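Local coordinates for structural protein ORF273 (Acidianus two-tailed virus, PDB 4ART) that is a structural protein of the virion, stable to heat and acid, with a fold new when solved, whose precise role is not established, at residues 136-144 / 155-163; 113-121 / 191-199. All coordinates share one frame; numbering follows the deposited sequence.

Contact 1: residues 136-144 / 155-163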
ATOM      1  N   ASN A 136      -6.857  -5.385  24.990  1.00 46.21           N
ATOM      2  CA  ASN A 136      -7.312  -4.098  25.581  1.00 43.85           C
ATOM      3  C   ASN A 136      -7.070  -2.830  24.719  1.00 44.55           C
ATOM      4  O   ASN A 136      -7.104  -1.678  25.200  1.00 42.89           O
ATOM      5  CB  ASN A 136      -6.775  -3.976  27.002  1.00 48.20           C
ATOM      6  CG  ASN A 136      -6.864  -5.294  27.762  1.00 69.80           C
ATOM      7  OD1 ASN A 136      -7.891  -5.995  27.756  1.00 61.74           O
ATOM      8  ND2 ASN A 136      -5.773  -5.702  28.378  1.00 62.01           N
ATOM      9  N   LEU A 137      -6.834  -3.070  23.429  1.00 40.15           N
ATOM     10  CA  LEU A 137      -6.592  -2.048  22.430  1.00 38.10           C
ATOM     11  C   LEU A 137      -7.892  -1.291  22.164  1.00 38.33           C
ATOM     12  O   LEU A 137      -8.908  -1.898  21.825  1.00 38.49           O
ATOM     13  CB  LEU A 137      -6.122  -2.773  21.178  1.00 37.94           C
ATOM     14  CG  LEU A 137      -5.476  -1.982  20.088  1.00 42.91           C
ATOM     15  CD1 LEU A 137      -4.314  -1.199  20.560  1.00 43.39           C
ATOM     16  CD2 LEU A 137      -4.953  -2.895  19.101  1.00 44.57           C
ATOM     17  N   LYS A 138      -7.874   0.028  22.347  1.00 32.36           N
ATOM     18  CA  LYS A 138      -9.074   0.841  22.117  1.00 31.48           C
ATOM     19  C   LYS A 138      -8.944   1.661  20.827  1.00 34.19           C
ATOM     20  O   LYS A 138      -9.926   1.831  20.104  1.00 32.44           O
ATOM     21  CB  LYS A 138      -9.338   1.757  23.315  1.00 34.74           C
ATOM     22  CG  LYS A 138     -10.702   2.464  23.283  1.00 41.67           C
ATOM     23  CD  LYS A 138     -10.927   3.279  24.535  1.00 53.95           C
ATOM     24  CE  LYS A 138     -12.179   4.115  24.502  1.00 60.47           C
ATOM     25  NZ  LYS A 138     -13.381   3.313  24.858  1.00 70.67           N
ATOM     26  N   TYR A 139      -7.731   2.164  20.535  1.00 29.01           N
ATOM     27  CA  TYR A 139      -7.522   3.054  19.403  1.00 25.76           C
ATOM     28  C   TYR A 139      -6.532   2.634  18.369  1.00 29.13           C
ATOM     29  O   TYR A 139      -5.513   2.008  18.665  1.00 26.70           O
ATOM     30  CB  TYR A 139      -7.125   4.455  19.902  1.00 27.07           C
ATOM     31  CG  TYR A 139      -8.186   5.153  20.734  1.00 28.25           C
ATOM     32  CD1 TYR A 139      -9.238   5.825  20.130  1.00 29.66           C
ATOM     33  CD2 TYR A 139      -8.090   5.202  22.124  1.00 29.62           C
ATOM     34  CE1 TYR A 139     -10.192   6.508  20.889  1.00 31.17           C
ATOM     35  CE2 TYR A 139      -9.042   5.872  22.897  1.00 30.36           C
ATOM     36  CZ  TYR A 139     -10.098   6.521  22.275  1.00 37.44           C
ATOM     37  OH  TYR A 139     -11.063   7.184  23.007  1.00 40.76           O
ATOM     38  N   TYR A 140      -6.844   3.011  17.130  1.00 27.43           N
ATOM     39  CA  TYR A 140      -5.949   2.869  16.007  1.00 28.76           C
ATOM     40  C   TYR A 140      -5.571   4.296  15.606  1.00 31.14           C
ATOM     41  O   TYR A 140      -6.448   5.131  15.382  1.00 30.86           O
ATOM     42  CB  TYR A 140      -6.566   2.088  14.821  1.00 32.21           C
ATOM     43  CG  TYR A 140      -5.713   2.234  13.569  1.00 38.00           C
ATOM     44  CD1 TYR A 140      -4.583   1.460  13.379  1.00 41.18           C
ATOM     45  CD2 TYR A 140      -5.979   3.232  12.632  1.00 40.49           C
ATOM     46  CE1 TYR A 140      -3.755   1.648  12.267  1.00 43.79           C
ATOM     47  CE2 TYR A 140      -5.149   3.447  11.536  1.00 41.99           C
ATOM     48  CZ  TYR A 140      -4.048   2.644  11.345  1.00 52.30           C
ATOM     49  OH  TYR A 140      -3.297   2.862  10.212  1.00 57.75           O
ATOM     50  N   ILE A 141      -4.264   4.577  15.545  1.00 27.17           N
ATOM     51  CA  ILE A 141      -3.791   5.933  15.220  1.00 26.84           C
ATOM     52  C   ILE A 141      -2.965   5.926  13.939  1.00 30.55           C
ATOM     53  O   ILE A 141      -2.023   5.155  13.803  1.00 31.29           O
ATOM     54  CB  ILE A 141      -3.016   6.584  16.412  1.00 28.61           C
ATOM     55  CG1 ILE A 141      -3.854   6.556  17.703  1.00 28.44           C
ATOM     56  CG2 ILE A 141      -2.544   7.990  16.069  1.00 27.70           C
ATOM     57  CD1 ILE A 141      -3.138   7.118  18.976  1.00 26.99           C
ATOM     58  N   HIS A 142      -3.330   6.797  13.012  1.00 27.90           N
ATOM     59  CA  HIS A 142      -2.603   6.974  11.774  1.00 27.07           C
ATOM     60  C   HIS A 142      -1.995   8.350  11.791  1.00 28.66           C
ATOM     61  O   HIS A 142      -2.733   9.336  11.839  1.00 27.33           O
ATOM     62  CB  HIS A 142      -3.515   6.783  10.551  1.00 28.09           C
ATOM     63  CG  HIS A 142      -2.759   6.774   9.235  1.00 32.46           C
ATOM     64  ND1 HIS A 142      -3.395   7.055   8.056  1.00 35.16           N
ATOM     65  CD2 HIS A 142      -1.459   6.460   8.950  1.00 34.69           C
ATOM     66  CE1 HIS A 142      -2.477   6.951   7.098  1.00 34.55           C
ATOM     67  NE2 HIS A 142      -1.298   6.601   7.579  1.00 35.04           N
ATOM     68  N   ALA A 143      -0.650   8.410  11.860  1.00 25.98           N
ATOM     69  CA  ALA A 143       0.119   9.656  11.861  1.00 27.76           C
ATOM     70  C   ALA A 143       0.744   9.824  10.496  1.00 34.04           C
ATOM     71  O   ALA A 143       1.303   8.875   9.970  1.00 35.30           O
ATOM     72  CB  ALA A 143       1.192   9.632  12.938  1.00 28.99           C
ATOM     73  N   VAL A 144       0.583  10.997   9.886  1.00 31.56           N
ATOM     74  CA  VAL A 144       1.148  11.262   8.555  1.00 32.16           C
ATOM     75  C   VAL A 144       2.060  12.461   8.625  1.00 36.04           C
ATOM     76  O   VAL A 144       1.644  13.530   9.075  1.00 36.26           O
ATOM     77  CB  VAL A 144       0.077  11.400   7.423  1.00 35.51           C
ATOM     78  CG1 VAL A 144       0.724  11.362   6.035  1.00 34.98           C
ATOM     79  CG2 VAL A 144      -1.004  10.324   7.542  1.00 34.56           C
ATOM     80  N   LEU A 155       2.572  17.506  10.347  1.00 31.90           N
ATOM     81  CA  LEU A 155       2.137  16.269  10.982  1.00 29.71           C
ATOM     82  C   LEU A 155       0.639  16.327  11.158  1.00 32.61           C
ATOM     83  O   LEU A 155       0.106  17.358  11.541  1.00 32.87           O
ATOM     84  CB  LEU A 155       2.842  16.036  12.356  1.00 28.99           C
ATOM     85  CG  LEU A 155       2.289  14.910  13.279  1.00 29.87           C
ATOM     86  CD1 LEU A 155       2.436  13.526  12.653  1.00 27.65           C
ATOM     87  CD2 LEU A 155       2.943  14.938  14.647  1.00 29.43           C
ATOM     88  N   ALA A 156      -0.041  15.227  10.826  1.00 29.70           N
ATOM     89  CA  ALA A 156      -1.469  15.055  11.027  1.00 29.02           C
ATOM     90  C   ALA A 156      -1.646  13.738  11.762  1.00 29.68           C
ATOM     91  O   ALA A 156      -1.039  12.733  11.401  1.00 28.17           O
ATOM     92  CB  ALA A 156      -2.211  15.028   9.710  1.00 29.45           C
ATOM     93  N   VAL A 157      -2.387  13.774  12.854  1.00 25.19           N
ATOM     94  CA  VAL A 157      -2.611  12.590  13.673  1.00 23.81           C
ATOM     95  C   VAL A 157      -4.126  12.327  13.611  1.00 29.99           C
ATOM     96  O   VAL A 157      -4.914  13.205  13.983  1.00 30.02           O
ATOM     97  CB  VAL A 157      -2.134  12.804  15.137  1.00 25.62           C
ATOM     98  CG1 VAL A 157      -2.338  11.537  15.971  1.00 24.67           C
ATOM     99  CG2 VAL A 157      -0.688  13.298  15.221  1.00 24.89           C
ATOM    100  N   ASN A 158      -4.510  11.130  13.146  1.00 26.06           N
ATOM    101  CA  ASN A 158      -5.906  10.660  13.028  1.00 26.09           C
ATOM    102  C   ASN A 158      -6.155   9.527  14.004  1.00 28.56           C
ATOM    103  O   ASN A 158      -5.522   8.490  13.898  1.00 26.99           O
ATOM    104  CB  ASN A 158      -6.200  10.180  11.583  1.00 27.70           C
ATOM    105  CG  ASN A 158      -6.244  11.323  10.599  1.00 54.60           C
ATOM    106  OD1 ASN A 158      -6.825  12.349  10.855  1.00 53.61           O
ATOM    107  ND2 ASN A 158      -5.356  11.341   9.631  1.00 57.77           N
ATOM    108  N   ILE A 159      -7.095   9.719  14.937  1.00 27.15           N
ATOM    109  CA  ILE A 159      -7.431   8.742  15.960  1.00 26.54           C
ATOM    110  C   ILE A 159      -8.778   8.089  15.696  1.00 31.49           C
ATOM    111  O   ILE A 159      -9.814   8.751  15.705  1.00 28.21           O
ATOM    112  CB  ILE A 159      -7.308   9.372  17.372  1.00 29.88           C
ATOM    113  CG1 ILE A 159      -5.889   9.959  17.583  1.00 32.11           C
ATOM    114  CG2 ILE A 159      -7.643   8.345  18.416  1.00 29.14           C
ATOM    115  CD1 ILE A 159      -5.785  10.907  18.677  1.00 38.49           C
ATOM    116  N   TYR A 160      -8.765   6.764  15.526  1.00 31.40           N
ATOM    117  CA  TYR A 160      -9.976   5.976  15.258  1.00 30.19           C
ATOM    118  C   TYR A 160     -10.256   5.085  16.442  1.00 32.75           C
ATOM    119  O   TYR A 160      -9.351   4.435  16.951  1.00 32.02           O
ATOM    120  CB  TYR A 160      -9.763   5.072  14.015  1.00 29.86           C
ATOM    121  CG  TYR A 160      -9.420   5.815  12.738  1.00 29.93           C
ATOM    122  CD1 TYR A 160      -8.105   6.150  12.434  1.00 29.03           C
ATOM    123  CD2 TYR A 160     -10.421   6.223  11.852  1.00 31.89           C
ATOM    124  CE1 TYR A 160      -7.790   6.866  11.282  1.00 29.20           C
ATOM    125  CE2 TYR A 160     -10.116   6.917  10.689  1.00 30.05           C
ATOM    126  CZ  TYR A 160      -8.803   7.249  10.413  1.00 35.31           C
ATOM    127  OH  TYR A 160      -8.512   7.903   9.246  1.00 38.02           O
ATOM    128  N   ASP A 161     -11.511   5.001  16.824  1.00 31.95           N
ATOM    129  CA  ASP A 161     -12.002   4.098  17.864  1.00 33.19           C
ATOM    130  C   ASP A 161     -12.202   2.770  17.131  1.00 33.66           C
ATOM    131  O   ASP A 161     -12.979   2.717  16.181  1.00 33.30           O
ATOM    132  CB  ASP A 161     -13.351   4.607  18.433  1.00 35.43           C
ATOM    133  CG  ASP A 161     -13.931   3.683  19.497  1.00 47.98           C
ATOM    134  OD1 ASP A 161     -14.655   2.750  19.141  1.00 56.62           O
ATOM    135  OD2 ASP A 161     -13.612   3.861  20.667  1.00 50.28           O
ATOM    136  N   ILE A 162     -11.508   1.713  17.559  1.00 31.53           N
ATOM    137  CA  ILE A 162     -11.547   0.403  16.898  1.00 31.40           C
ATOM    138  C   ILE A 162     -12.946  -0.229  16.847  1.00 33.52           C
ATOM    139  O   ILE A 162     -13.331  -0.720  15.796  1.00 34.16           O
ATOM    140  CB  ILE A 162     -10.413  -0.554  17.430  1.00 35.31           C
ATOM    141  CG1 ILE A 162      -9.010   0.035  17.076  1.00 34.04           C
ATOM    142  CG2 ILE A 162     -10.586  -2.005  16.902  1.00 36.20           C
ATOM    143  CD1 ILE A 162      -7.857  -0.577  17.752  1.00 34.32           C
ATOM    144  N   ASP A 163     -13.700  -0.199  17.957  1.00 31.77           N
ATOM    145  CA  ASP A 163     -15.057  -0.756  18.028  1.00 33.17           C
ATOM    146  C   ASP A 163     -15.985  -0.112  17.020  1.00 33.55           C
ATOM    147  O   ASP A 163     -16.749  -0.808  16.351  1.00 31.83           O
ATOM    148  CB  ASP A 163     -15.672  -0.532  19.429  1.00 37.06           C
ATOM    149  CG  ASP A 163     -15.045  -1.298  20.564  1.00 57.57           C
ATOM    150  OD1 ASP A 163     -14.358  -2.305  20.291  1.00 61.71           O
ATOM    151  OD2 ASP A 163     -15.293  -0.925  21.738  1.00 62.35           O
TER
HETATM  152  O   HOH W   1     -12.243   0.694  20.744  1.00 34.99           O
HETATM  153  O   HOH W   2     -13.996   2.109  22.431  1.00 51.81           O
HETATM  154  O   HOH W   3     -13.406   7.007  21.629  1.00 44.58           O
HETATM  155  O   HOH W   4      -6.070   8.951   8.484  1.00 44.20           O

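Contact 2: residues 113-121 / 191-199. With SO4 (sulfate ion), chain E.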
ATOM      1  N   ILE A 113      -7.541  -3.403   6.766  1.00 38.38           N
ATOM      2  CA  ILE A 113      -8.669  -4.287   7.096  1.00 36.95           C
ATOM      3  C   ILE A 113      -8.180  -5.388   8.029  1.00 34.46           C
ATOM      4  O   ILE A 113      -8.810  -5.665   9.056  1.00 32.53           O
ATOM      5  CB  ILE A 113      -9.364  -4.834   5.798  1.00 40.35           C
ATOM      6  CG1 ILE A 113     -10.337  -3.789   5.244  1.00 39.86           C
ATOM      7  CG2 ILE A 113     -10.131  -6.173   6.028  1.00 42.95           C
ATOM      8  CD1 ILE A 113     -11.617  -3.474   6.117  1.00 45.37           C
ATOM      9  N   SER A 114      -7.015  -5.960   7.689  1.00 27.86           N
ATOM     10  CA  SER A 114      -6.362  -7.012   8.452  1.00 28.40           C
ATOM     11  C   SER A 114      -6.212  -6.610   9.911  1.00 32.21           C
ATOM     12  O   SER A 114      -6.548  -7.389  10.794  1.00 34.63           O
ATOM     13  CB  SER A 114      -4.994  -7.349   7.853  1.00 32.41           C
ATOM     14  OG  SER A 114      -5.093  -7.839   6.528  1.00 51.36           O
ATOM     15  N   ASP A 115      -5.699  -5.417  10.158  1.00 28.89           N
ATOM     16  CA  ASP A 115      -5.500  -4.877  11.500  1.00 29.06           C
ATOM     17  C   ASP A 115      -6.792  -4.719  12.289  1.00 29.63           C
ATOM     18  O   ASP A 115      -6.858  -5.222  13.405  1.00 29.33           O
ATOM     19  CB  ASP A 115      -4.732  -3.537  11.454  1.00 31.14           C
ATOM     20  CG  ASP A 115      -3.219  -3.683  11.298  1.00 34.14           C
ATOM     21  OD1 ASP A 115      -2.701  -4.760  11.570  1.00 35.33           O
ATOM     22  OD2 ASP A 115      -2.566  -2.702  10.920  1.00 39.30           O
ATOM     23  N   ILE A 116      -7.812  -4.075  11.726  1.00 27.43           N
ATOM     24  CA  ILE A 116      -9.114  -3.858  12.423  1.00 29.22           C
ATOM     25  C   ILE A 116      -9.805  -5.164  12.746  1.00 31.43           C
ATOM     26  O   ILE A 116     -10.338  -5.318  13.841  1.00 31.23           O
ATOM     27  CB  ILE A 116     -10.080  -2.889  11.678  1.00 33.34           C
ATOM     28  CG1 ILE A 116      -9.371  -1.677  11.209  1.00 36.31           C
ATOM     29  CG2 ILE A 116     -11.398  -2.543  12.432  1.00 32.81           C
ATOM     30  CD1 ILE A 116      -9.469  -1.727   9.842  1.00 57.35           C
ATOM     31  N   LEU A 117      -9.802  -6.095  11.794  1.00 27.49           N
ATOM     32  CA  LEU A 117     -10.385  -7.411  12.006  1.00 27.98           C
ATOM     33  C   LEU A 117      -9.633  -8.127  13.141  1.00 32.43           C
ATOM     34  O   LEU A 117     -10.281  -8.654  14.039  1.00 32.35           O
ATOM     35  CB  LEU A 117     -10.292  -8.239  10.714  1.00 27.78           C
ATOM     36  CG  LEU A 117     -10.945  -9.614  10.791  1.00 31.31           C
ATOM     37  CD1 LEU A 117     -12.440  -9.502  11.084  1.00 30.45           C
ATOM     38  CD2 LEU A 117     -10.664 -10.434   9.543  1.00 31.45           C
ATOM     39  N   LYS A 118      -8.278  -8.136  13.101  1.00 28.59           N
ATOM     40  CA  LYS A 118      -7.440  -8.760  14.133  1.00 30.31           C
ATOM     41  C   LYS A 118      -7.749  -8.124  15.498  1.00 36.67           C
ATOM     42  O   LYS A 118      -8.022  -8.834  16.463  1.00 38.21           O
ATOM     43  CB  LYS A 118      -5.946  -8.595  13.786  1.00 32.83           C
ATOM     44  CG  LYS A 118      -4.975  -9.011  14.894  1.00 43.15           C
ATOM     45  CD  LYS A 118      -3.515  -8.902  14.459  1.00 55.44           C
ATOM     46  CE  LYS A 118      -2.911  -7.541  14.589  1.00 77.05           C
ATOM     47  NZ  LYS A 118      -1.598  -7.469  13.892  1.00 91.87           N
ATOM     48  N   PHE A 119      -7.716  -6.796  15.560  1.00 34.13           N
ATOM     49  CA  PHE A 119      -7.989  -6.017  16.766  1.00 34.90           C
ATOM     50  C   PHE A 119      -9.407  -6.288  17.307  1.00 37.23           C
ATOM     51  O   PHE A 119      -9.536  -6.513  18.500  1.00 37.73           O
ATOM     52  CB  PHE A 119      -7.735  -4.513  16.519  1.00 36.47           C
ATOM     53  CG  PHE A 119      -6.311  -4.114  16.109  1.00 38.94           C
ATOM     54  CD1 PHE A 119      -5.222  -4.909  16.437  1.00 43.27           C
ATOM     55  CD2 PHE A 119      -6.061  -2.904  15.455  1.00 41.75           C
ATOM     56  CE1 PHE A 119      -3.905  -4.510  16.100  1.00 45.39           C
ATOM     57  CE2 PHE A 119      -4.738  -2.517  15.117  1.00 44.91           C
ATOM     58  CZ  PHE A 119      -3.680  -3.324  15.437  1.00 44.09           C
ATOM     59  N   TYR A 120     -10.444  -6.345  16.435  1.00 31.54           N
ATOM     60  CA  TYR A 120     -11.824  -6.641  16.872  1.00 32.05           C
ATOM     61  C   TYR A 120     -11.918  -8.053  17.415  1.00 36.02           C
ATOM     62  O   TYR A 120     -12.456  -8.242  18.508  1.00 37.20           O
ATOM     63  CB  TYR A 120     -12.881  -6.430  15.750  1.00 33.54           C
ATOM     64  CG  TYR A 120     -14.252  -6.974  16.139  1.00 35.45           C
ATOM     65  CD1 TYR A 120     -15.144  -6.206  16.885  1.00 37.19           C
ATOM     66  CD2 TYR A 120     -14.625  -8.284  15.823  1.00 36.70           C
ATOM     67  CE1 TYR A 120     -16.366  -6.729  17.320  1.00 39.82           C
ATOM     68  CE2 TYR A 120     -15.858  -8.808  16.220  1.00 38.77           C
ATOM     69  CZ  TYR A 120     -16.726  -8.028  16.972  1.00 47.02           C
ATOM     70  OH  TYR A 120     -17.928  -8.561  17.382  1.00 50.63           O
ATOM     71  N   LEU A 121     -11.425  -9.061  16.641  1.00 31.03           N
ATOM     72  CA  LEU A 121     -11.469 -10.459  17.056  1.00 31.66           C
ATOM     73  C   LEU A 121     -10.874 -10.678  18.438  1.00 38.34           C
ATOM     74  O   LEU A 121     -11.506 -11.302  19.285  1.00 37.98           O
ATOM     75  CB  LEU A 121     -10.806 -11.374  16.027  1.00 31.24           C
ATOM     76  CG  LEU A 121     -11.569 -11.619  14.714  1.00 34.49           C
ATOM     77  CD1 LEU A 121     -10.679 -12.285  13.713  1.00 31.60           C
ATOM     78  CD2 LEU A 121     -12.840 -12.444  14.917  1.00 38.26           C
ATOM     79  N   PHE A 191      -9.862 -16.673   9.456  1.00 31.96           N
ATOM     80  CA  PHE A 191      -9.548 -15.255   9.454  1.00 29.14           C
ATOM     81  C   PHE A 191      -9.652 -14.739   8.011  1.00 29.55           C
ATOM     82  O   PHE A 191     -10.307 -13.728   7.769  1.00 27.93           O
ATOM     83  CB  PHE A 191      -8.140 -15.012  10.025  1.00 30.99           C
ATOM     84  CG  PHE A 191      -7.753 -13.564  10.081  1.00 31.36           C
ATOM     85  CD1 PHE A 191      -7.171 -12.937   8.981  1.00 30.95           C
ATOM     86  CD2 PHE A 191      -7.945 -12.838  11.231  1.00 34.28           C
ATOM     87  CE1 PHE A 191      -6.836 -11.606   9.021  1.00 32.53           C
ATOM     88  CE2 PHE A 191      -7.603 -11.507  11.270  1.00 33.72           C
ATOM     89  CZ  PHE A 191      -7.057 -10.903  10.157  1.00 31.28           C
ATOM     90  N   ASN A 192      -9.018 -15.454   7.057  1.00 27.72           N
ATOM     91  CA  ASN A 192      -9.018 -15.112   5.635  1.00 26.85           C
ATOM     92  C   ASN A 192     -10.410 -15.065   5.018  1.00 34.01           C
ATOM     93  O   ASN A 192     -10.698 -14.138   4.254  1.00 34.67           O
ATOM     94  CB  ASN A 192      -8.053 -16.020   4.853  1.00 19.48           C
ATOM     95  CG  ASN A 192      -6.598 -15.790   5.201  1.00 32.53           C
ATOM     96  OD1 ASN A 192      -6.189 -14.701   5.646  1.00 31.25           O
ATOM     97  ND2 ASN A 192      -5.788 -16.814   5.006  1.00 29.41           N
ATOM     98  N   ASP A 193     -11.263 -16.059   5.348  1.00 32.55           N
ATOM     99  CA  ASP A 193     -12.652 -16.149   4.875  1.00 33.16           C
ATOM    100  C   ASP A 193     -13.436 -14.939   5.317  1.00 36.52           C
ATOM    101  O   ASP A 193     -14.161 -14.368   4.499  1.00 37.17           O
ATOM    102  CB  ASP A 193     -13.360 -17.438   5.367  1.00 36.01           C
ATOM    103  CG  ASP A 193     -12.837 -18.721   4.759  1.00 46.87           C
ATOM    104  OD1 ASP A 193     -12.351 -18.674   3.606  1.00 47.31           O
ATOM    105  OD2 ASP A 193     -12.940 -19.780   5.427  1.00 54.84           O
ATOM    106  N   ILE A 194     -13.265 -14.515   6.592  1.00 33.40           N
ATOM    107  CA  ILE A 194     -13.940 -13.329   7.119  1.00 33.13           C
ATOM    108  C   ILE A 194     -13.415 -12.074   6.419  1.00 34.62           C
ATOM    109  O   ILE A 194     -14.207 -11.261   5.944  1.00 33.80           O
ATOM    110  CB  ILE A 194     -13.883 -13.223   8.673  1.00 36.98           C
ATOM    111  CG1 ILE A 194     -14.585 -14.428   9.321  1.00 38.82           C
ATOM    112  CG2 ILE A 194     -14.492 -11.877   9.195  1.00 34.04           C
ATOM    113  CD1 ILE A 194     -14.135 -14.649  10.732  1.00 47.74           C
ATOM    114  N   GLU A 195     -12.087 -11.944   6.335  1.00 30.94           N
ATOM    115  CA  GLU A 195     -11.426 -10.817   5.691  1.00 29.98           C
ATOM    116  C   GLU A 195     -11.938 -10.583   4.245  1.00 32.66           C
ATOM    117  O   GLU A 195     -12.233  -9.442   3.863  1.00 31.11           O
ATOM    118  CB  GLU A 195      -9.894 -11.026   5.744  1.00 31.59           C
ATOM    119  CG  GLU A 195      -9.171  -9.880   5.088  1.00 41.77           C
ATOM    120  CD  GLU A 195      -7.907  -9.388   5.733  1.00 45.29           C
ATOM    121  OE1 GLU A 195      -6.944 -10.169   5.850  1.00 42.43           O
ATOM    122  OE2 GLU A 195      -7.781  -8.150   5.789  1.00 39.12           O
ATOM    123  N   ARG A 196     -12.060 -11.663   3.462  1.00 30.26           N
ATOM    124  CA  ARG A 196     -12.544 -11.630   2.080  1.00 30.11           C
ATOM    125  C   ARG A 196     -13.965 -11.026   1.978  1.00 31.51           C
ATOM    126  O   ARG A 196     -14.218 -10.191   1.101  1.00 28.94           O
ATOM    127  CB  ARG A 196     -12.488 -13.055   1.481  1.00 31.93           C
ATOM    128  CG  ARG A 196     -12.912 -13.148   0.017  1.00 50.85           C
ATOM    129  CD  ARG A 196     -13.255 -14.575  -0.385  1.00 64.60           C
ATOM    130  NE  ARG A 196     -14.670 -14.867  -0.119  1.00 86.01           N
ATOM    131  CZ  ARG A 196     -15.130 -15.600   0.897  1.00 94.97           C
ATOM    132  NH1 ARG A 196     -14.286 -16.181   1.741  1.00 77.42           N
ATOM    133  NH2 ARG A 196     -16.436 -15.777   1.058  1.00 72.78           N
ATOM    134  N   ILE A 197     -14.900 -11.475   2.842  1.00 28.93           N
ATOM    135  CA  ILE A 197     -16.283 -10.958   2.894  1.00 29.05           C
ATOM    136  C   ILE A 197     -16.316  -9.444   3.214  1.00 31.57           C
ATOM    137  O   ILE A 197     -17.031  -8.697   2.541  1.00 31.12           O
ATOM    138  CB  ILE A 197     -17.160 -11.749   3.909  1.00 32.84           C
ATOM    139  CG1 ILE A 197     -17.229 -13.262   3.522  1.00 34.59           C
ATOM    140  CG2 ILE A 197     -18.587 -11.125   4.018  1.00 33.40           C
ATOM    141  CD1 ILE A 197     -17.949 -14.205   4.586  1.00 44.97           C
ATOM    142  N   VAL A 198     -15.575  -9.028   4.256  1.00 28.42           N
ATOM    143  CA  VAL A 198     -15.525  -7.644   4.749  1.00 28.69           C
ATOM    144  C   VAL A 198     -14.979  -6.703   3.675  1.00 30.20           C
ATOM    145  O   VAL A 198     -15.608  -5.667   3.400  1.00 28.72           O
ATOM    146  CB  VAL A 198     -14.741  -7.498   6.115  1.00 31.92           C
ATOM    147  CG1 VAL A 198     -14.599  -6.046   6.573  1.00 30.75           C
ATOM    148  CG2 VAL A 198     -15.305  -8.398   7.203  1.00 32.41           C
ATOM    149  N   ALA A 199     -13.854  -7.089   3.034  1.00 25.17           N
ATOM    150  CA  ALA A 199     -13.138  -6.215   2.107  1.00 23.78           C
ATOM    151  C   ALA A 199     -13.501  -6.291   0.644  1.00 27.75           C
ATOM    152  O   ALA A 199     -13.336  -5.303  -0.071  1.00 28.06           O
ATOM    153  CB  ALA A 199     -11.656  -6.433   2.268  1.00 24.50           C
TER
HETATM  154  S   SO4 E1273      -3.766  -4.779   4.433  0.55 58.34           S
HETATM  155  O1  SO4 E1273      -5.062  -4.830   5.084  0.55 56.77           O
HETATM  156  O2  SO4 E1273      -2.949  -3.664   4.893  0.55 59.11           O
HETATM  157  O3  SO4 E1273      -3.058  -6.031   4.710  0.55 58.19           O
HETATM  158  O4  SO4 E1273      -3.952  -4.607   2.986  0.55 60.53           O

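Contact 1: residues 136-144 / 155-163
Y140 lays the edge of its ring beside Y160, with CD2 of Y140 3.6 Å from CD1 of Y160. The two rings point the same way from one face of the sheet. Their planes meet at 40°, with centroids 6.0 Å apart. The same two residues form a hydrogen-bonded antiparallel pair. Y160 N gives a bond of 2.8 Å to Y140 O, and Y140 N returns one to Y160 O. H142 with N158 and V144 with A156 repeat the pattern, six backbone bonds in all. On the other face, I159 CG2 lies 3.4 Å from Y139 CD1. The Y139 ring turns this way because CG is anti to the carbonyl carbon (chi1 -63°). Further along, the side chains of I141 and V157 cross, with CG2 of I141 3.6 Å from CG1 of V157.

One more backbone bond follows where the strand gives way to helix 162-168. I162 N, in the first turn of that helix, bonds K138 O at 3.0 Å and nearly straight (172°). I162 CD1 packs 3.6 Å from L137 CG. D161 is the N-cap; its OD1 accepts from S164 N, while OD2 reaches K138 NZ through a water.

The two strands form a beta hairpin inside the mixed sheet. Strand 87-96 flanks 139-144 and strand 247-253 flanks 155-161. Y140 OH bonds E92, H142 NE2 bonds D94, and N158 OD1 bonds Q248. Helix 23-44 packs on the face of Y139 and I159, and helix 99-108 on the face of V144 and A156.

Contact 2: residues 113-121 / 191-199
Helices 113-123 and 188-201 pack here as a buried pair. Their segments cross at 123°, with axes 10.5 Å apart at closest approach. F191 is a knob in the hole made by S114, L117, K118 and L121. L117 CD2 sits over one face of the F191 ring, 3.8 Å from its centroid and 17° off the normal, a CH-pi contact. S114 O meets the ring edge near CZ. F191 gets there because its CG is anti to the backbone N (chi1 -179°), which swings the ring across to the other helix. The other branch of L117, CD1, touches I194 CG2 at 3.7 Å. Toward the start of helix 113-123, I113 CD1 packs on V198 CG1 and I113 CG2 on A199 CB.

One polar bond accompanies this apolar contact. S114 OG donates to E195 OE2 at 2.8 Å; OE2 accepts with its syn lone pair, on the side of OE1. A sulfate, probably from the crystallisation liquor, accepts a weak bond of 3.4 Å from S114 N to its O1. It is also hydrogen-bonded to S112 OG.

The second subunit packs against this region. Its F228 meets the F191 ring with planes nearly perpendicular, and its R215 makes a long, weak ion pair with E195 OE2. Insertion of one side chain among four of the partner helix is knobs-into-holes packing; here it lies next to the subunit interface.

Contact 2 closes a long loop of chain, and contact 1 is nested inside it. Their centres are about 17 Å apart, yet the two touch. F119, on helix 113-123, is the main bridge. Its CD1 lies 3.4 Å from L137 CD2, and its CD2 lies 3.7 Å from I162 CD1. F119 also meets F90 edge-to-face. Through F119, helix 113-123 meets the loop before strand 139-146, the start of helix 162-168 and strand 87-96; residues such as L117 and I113 meet helix 188-201. The centre of contact 1 is about 5 Å from the centre of the chain, that of contact 2 about 14 Å. Contact 1 touches no other subunit; contact 2 lies beside the second subunit, with the sulfate at its edge.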